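PDB 5BTO: decapping nuclease RAI1 from Scheffersomyces stipitis, which removes NAD caps from RNA, hydrolyses triphosphate and methylguanosine-capped 5' ends with a divalent metal, and binds and stimulates the exoribonuclease RAT1. Local coordinates for residues A138-L143 with I351-T356; V132-V136 with N146-I151. One frame throughout, in Å; residues are numbered along the deposited sequence.

Contact 1: A138-L143 with I351-T356; sequences AYDGQL and IPRDDT
Ala138 and Gly141 receive the loop 351-356 against the end of a beta hairpin with a two-residue loop, the type I' turn from Tyr139 to Gln142 that joins strands 132-139 and 142-147. The loop, leaving helix 333-350, makes a type I turn of its own from Pro352 to Asp355. Packing is tight on the inner side of the contact. The Ala138 methyl faces the loop backbone, with CB 3.5 Å from Arg353 O and nearly as close to Pro352 O. Deeper in, Leu143 and Ile351 meet branch to branch, Leu143 CD2 lying 3.8 Å from Ile351 CG2, and both side chains also rest on Val136. Arg353 passes over the Gly141 carbonyl. Its CG stands anti to the backbone N (chi1 -164°), which sets it 3.2 Å from Gly141 O; bends at the next two torsions then bring NH1 back to the same oxygen. The guanidinium meets it with its edge: NH1 donates to Gly141 O at 3.0 Å, the oxygen lying close to the guanidinium plane. NH1 also forms a salt bridge with Asp110. A leucine in place of Arg353 would probably leave Gly141 O without this donor and the Asp110 carboxylate without this countercharge. Contacts thin out on the outer side, where Thr356 and Asp354 are exposed. Thr356 touches the hairpin mainly through its methyl, CG2 lying 3.6 Å from Ala138 O, while Asp140 OD2 is paired with Arg398. Here the two turns are joined through solvent: one water accepts from Gly141 N at 2.8 Å and donates to Arg353 O at 2.6 Å.

Contact 2: V132-V136 with N146-I151; sequences VDLNV and NSDEEI
Asn135 and Asp148 meet because their first torsions swing the two polar groups together: CG of Asn135 lies anti to its carbonyl carbon (chi1 -68°), whereas CG of Asp148 lies anti to its backbone N (chi1 -175°). Asn135 ND2 thereby donates to Asp148 OD1 at 2.7 Å in a nearly straight bond (173°). The oxygen sits in the amide plane and offers its anti lone pair, and the carboxylate is turned almost perpendicular to the amide. A water bridges the same ND2 to Ser147 O, and Arg361 donates to Asn135 OD1, so both ends of the amide are held and its rotation is fixed. Next to this group the backbones pair, with Asn135 N to Asn146 O at 2.7 Å and Asn146 N to Asn135 O at 3.1 Å. Beside that pair a second water links the backbones, donating to Asp133 O and accepting from Asp148 N, each at 2.8 Å. Farther along, Ile151 CD1 reaches Asp133 CB at 4.1 Å, the two side chains crossing at about a right angle, while Asp133 OD2 forms a salt bridge with Arg155 and OD1 a hydrogen bond with Ser363. Asp148 is the N-cap of helix 149-166; its OD2, less surely placed, accepts from Ile151 N. On strand 142-147, Asn146 donates through ND2 to Ser85 O, and its side chain lies about 4 Å, between nearest atoms, from that of the substrate-binding Tyr114. The whole is an antiparallel hairpin of the large mixed sheet, whose second strand leads directly into an N-capped helix, in a PD-(D/E)XK-type nuclease.

Both contacts draw on the hairpin of strands 132-139 and 142-147, with centres 18 Å apart. Contact 1 sits at its turn, partly buried and away from the annotated sites, and ties it to a loop more than 200 residues later; contact 2 is buried, local in sequence and closer to the centre of the chain and the substrate site. Their chemistry follows: the turn end combines apolar packing with an arginine over a carbonyl, whereas the interior relies on strand pairing and an amide-carboxylate bond. Waters bridge backbones in both. They touch where Val136, on the first strand of the hairpin, packs on Ile351, Val136 CG1 lying 3.6 Å from Ile351 CD1.

Contact 1: A138-L143 with I351-T356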
# COMPACT_ATOMS: atom_id res chain seq x y z
N ALA A 138 15.37 10.40 14.90
CA ALA A 138 14.64 11.07 15.95
C ALA A 138 15.61 11.74 16.91
O ALA A 138 16.58 11.13 17.35
CB ALA A 138 13.75 10.08 16.70
N TYR A 139 15.33 13.00 17.22
CA TYR A 139 16.12 13.72 18.19
C TYR A 139 15.25 14.81 18.80
O TYR A 139 14.52 15.50 18.09
CB TYR A 139 17.38 14.30 17.54
CG TYR A 139 18.22 15.12 18.49
CD1 TYR A 139 19.06 14.50 19.42
CD2 TYR A 139 18.19 16.50 18.46
CE1 TYR A 139 19.82 15.25 20.30
CE2 TYR A 139 18.94 17.26 19.33
CZ TYR A 139 19.76 16.63 20.25
OH TYR A 139 20.52 17.39 21.11
N ASP A 140 15.31 14.95 20.12
CA ASP A 140 14.52 15.95 20.82
C ASP A 140 13.05 15.93 20.39
O ASP A 140 12.43 16.97 20.22
CB ASP A 140 15.12 17.34 20.61
CG ASP A 140 14.80 18.31 21.74
OD1 ASP A 140 14.28 17.89 22.79
OD2 ASP A 140 15.10 19.51 21.58
N GLY A 141 12.50 14.73 20.22
CA GLY A 141 11.09 14.58 19.91
C GLY A 141 10.71 14.96 18.49
O GLY A 141 9.53 15.14 18.20
N GLN A 142 11.70 15.06 17.61
CA GLN A 142 11.47 15.50 16.23
C GLN A 142 12.21 14.60 15.25
O GLN A 142 13.22 13.99 15.60
CB GLN A 142 11.95 16.95 16.07
CG GLN A 142 11.28 17.91 17.02
CD GLN A 142 11.81 19.33 16.93
OE1 GLN A 142 13.01 19.55 16.79
NE2 GLN A 142 10.90 20.30 16.99
N LEU A 143 11.69 14.50 14.02
CA LEU A 143 12.39 13.75 12.98
C LEU A 143 13.17 14.68 12.06
O LEU A 143 12.63 15.66 11.57
CB LEU A 143 11.41 12.92 12.14
CG LEU A 143 10.61 11.83 12.85
CD1 LEU A 143 9.89 10.96 11.80
CD2 LEU A 143 11.53 10.97 13.73
N ILE A 351 8.44 5.27 13.23
CA ILE A 351 9.71 5.64 13.83
C ILE A 351 9.46 6.18 15.24
O ILE A 351 8.89 7.24 15.39
CB ILE A 351 10.45 6.71 12.99
CG1 ILE A 351 10.74 6.17 11.58
CG2 ILE A 351 11.74 7.15 13.67
CD1 ILE A 351 11.34 7.18 10.63
N PRO A 352 9.87 5.42 16.28
CA PRO A 352 9.64 5.88 17.66
C PRO A 352 10.23 7.26 17.91
O PRO A 352 11.42 7.46 17.68
CB PRO A 352 10.35 4.82 18.51
CG PRO A 352 10.35 3.60 17.65
CD PRO A 352 10.49 4.09 16.23
N ARG A 353 9.42 8.20 18.36
CA ARG A 353 9.86 9.58 18.42
C ARG A 353 10.84 9.83 19.55
O ARG A 353 11.66 10.74 19.47
CB ARG A 353 8.68 10.55 18.57
CG ARG A 353 9.05 11.99 18.24
CD ARG A 353 8.95 12.26 16.74
NE ARG A 353 7.57 12.15 16.30
CZ ARG A 353 6.70 13.15 16.30
NH1 ARG A 353 7.07 14.36 16.72
NH2 ARG A 353 5.45 12.95 15.91
N ASP A 354 10.74 9.03 20.61
CA ASP A 354 11.54 9.29 21.80
C ASP A 354 12.77 8.39 21.91
O ASP A 354 13.45 8.39 22.93
CB ASP A 354 10.68 9.16 23.05
CG ASP A 354 9.52 10.13 23.06
OD1 ASP A 354 9.63 11.20 22.41
OD2 ASP A 354 8.49 9.83 23.70
N ASP A 355 13.04 7.61 20.86
CA ASP A 355 14.21 6.73 20.86
C ASP A 355 15.34 7.32 20.03
O ASP A 355 15.30 7.31 18.79
CB ASP A 355 13.84 5.34 20.33
CG ASP A 355 14.91 4.31 20.61
OD1 ASP A 355 16.08 4.71 20.80
OD2 ASP A 355 14.58 3.11 20.65
N THR A 356 16.35 7.85 20.72
CA THR A 356 17.48 8.49 20.06
C THR A 356 18.65 7.53 19.87
O THR A 356 19.76 7.96 19.57
CB THR A 356 17.95 9.74 20.83
OG1 THR A 356 18.37 9.36 22.15
CG2 THR A 356 16.83 10.76 20.91
O HOH W 1 13.71 12.16 20.18

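Contact 2: V132-V136 with N146-I151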
# COMPACT_ATOMS: atom_id res chain seq x y z
N VAL A 132 14.83 6.93 -4.57
CA VAL A 132 14.81 7.86 -3.45
C VAL A 132 15.53 7.20 -2.28
O VAL A 132 15.30 6.03 -1.97
CB VAL A 132 13.37 8.20 -3.01
CG1 VAL A 132 13.38 9.15 -1.80
CG2 VAL A 132 12.59 8.83 -4.15
N ASP A 133 16.44 7.94 -1.65
CA ASP A 133 17.09 7.45 -0.44
C ASP A 133 17.22 8.58 0.57
O ASP A 133 17.88 9.59 0.31
CB ASP A 133 18.46 6.85 -0.76
CG ASP A 133 18.35 5.52 -1.48
OD1 ASP A 133 18.13 4.48 -0.81
OD2 ASP A 133 18.47 5.50 -2.72
N LEU A 134 16.58 8.41 1.72
CA LEU A 134 16.60 9.43 2.76
C LEU A 134 17.04 8.86 4.09
O LEU A 134 16.68 7.74 4.44
CB LEU A 134 15.22 10.05 2.92
CG LEU A 134 14.54 10.60 1.66
CD1 LEU A 134 13.09 10.93 1.97
CD2 LEU A 134 15.29 11.82 1.14
N ASN A 135 17.82 9.64 4.83
CA ASN A 135 18.17 9.29 6.20
C ASN A 135 17.20 10.00 7.13
O ASN A 135 16.87 11.16 6.92
CB ASN A 135 19.60 9.71 6.53
CG ASN A 135 20.63 8.92 5.78
OD1 ASN A 135 20.42 7.75 5.45
ND2 ASN A 135 21.77 9.54 5.49
N VAL A 136 16.73 9.29 8.15
CA VAL A 136 15.78 9.86 9.09
C VAL A 136 16.22 9.52 10.50
O VAL A 136 16.59 8.39 10.79
CB VAL A 136 14.37 9.28 8.89
CG1 VAL A 136 13.39 9.97 9.82
CG2 VAL A 136 13.93 9.41 7.44
N ASN A 146 17.27 13.97 5.78
CA ASN A 146 18.11 14.48 4.70
C ASN A 146 18.46 13.39 3.71
O ASN A 146 18.29 12.20 4.00
CB ASN A 146 19.42 15.10 5.22
CG ASN A 146 20.09 16.02 4.18
OD1 ASN A 146 19.45 16.44 3.21
ND2 ASN A 146 21.36 16.32 4.38
N SER A 147 18.95 13.78 2.55
CA SER A 147 19.54 12.81 1.63
C SER A 147 20.85 12.29 2.23
O SER A 147 21.43 12.90 3.13
CB SER A 147 19.83 13.46 0.28
OG SER A 147 20.58 14.66 0.45
N ASP A 148 21.31 11.15 1.72
CA ASP A 148 22.56 10.58 2.20
C ASP A 148 23.73 11.03 1.33
O ASP A 148 23.73 10.82 0.11
CB ASP A 148 22.47 9.06 2.23
CG ASP A 148 23.70 8.42 2.84
OD1 ASP A 148 23.83 8.42 4.08
OD2 ASP A 148 24.54 7.91 2.07
N GLU A 149 24.73 11.63 1.96
CA GLU A 149 25.86 12.22 1.24
C GLU A 149 26.55 11.24 0.30
O GLU A 149 26.75 11.53 -0.88
CB GLU A 149 26.87 12.80 2.24
CG GLU A 149 28.01 13.56 1.59
CD GLU A 149 28.84 14.33 2.60
OE1 GLU A 149 28.35 14.57 3.72
OE2 GLU A 149 29.98 14.70 2.26
N GLU A 150 26.92 10.07 0.82
CA GLU A 150 27.66 9.10 0.03
C GLU A 150 26.81 8.58 -1.14
O GLU A 150 27.29 8.52 -2.28
CB GLU A 150 28.13 7.93 0.91
CG GLU A 150 27.03 6.93 1.22
CD GLU A 150 27.30 6.09 2.44
OE1 GLU A 150 28.49 5.84 2.74
OE2 GLU A 150 26.32 5.69 3.10
N ILE A 151 25.56 8.25 -0.87
CA ILE A 151 24.68 7.74 -1.92
C ILE A 151 24.48 8.78 -3.01
O ILE A 151 24.53 8.46 -4.20
CB ILE A 151 23.32 7.27 -1.35
CG1 ILE A 151 23.51 5.97 -0.55
CG2 ILE A 151 22.30 7.08 -2.48
CD1 ILE A 151 22.23 5.44 0.08
O HOH W 2 20.44 9.93 -0.69
O HOH W 3 22.30 12.39 5.76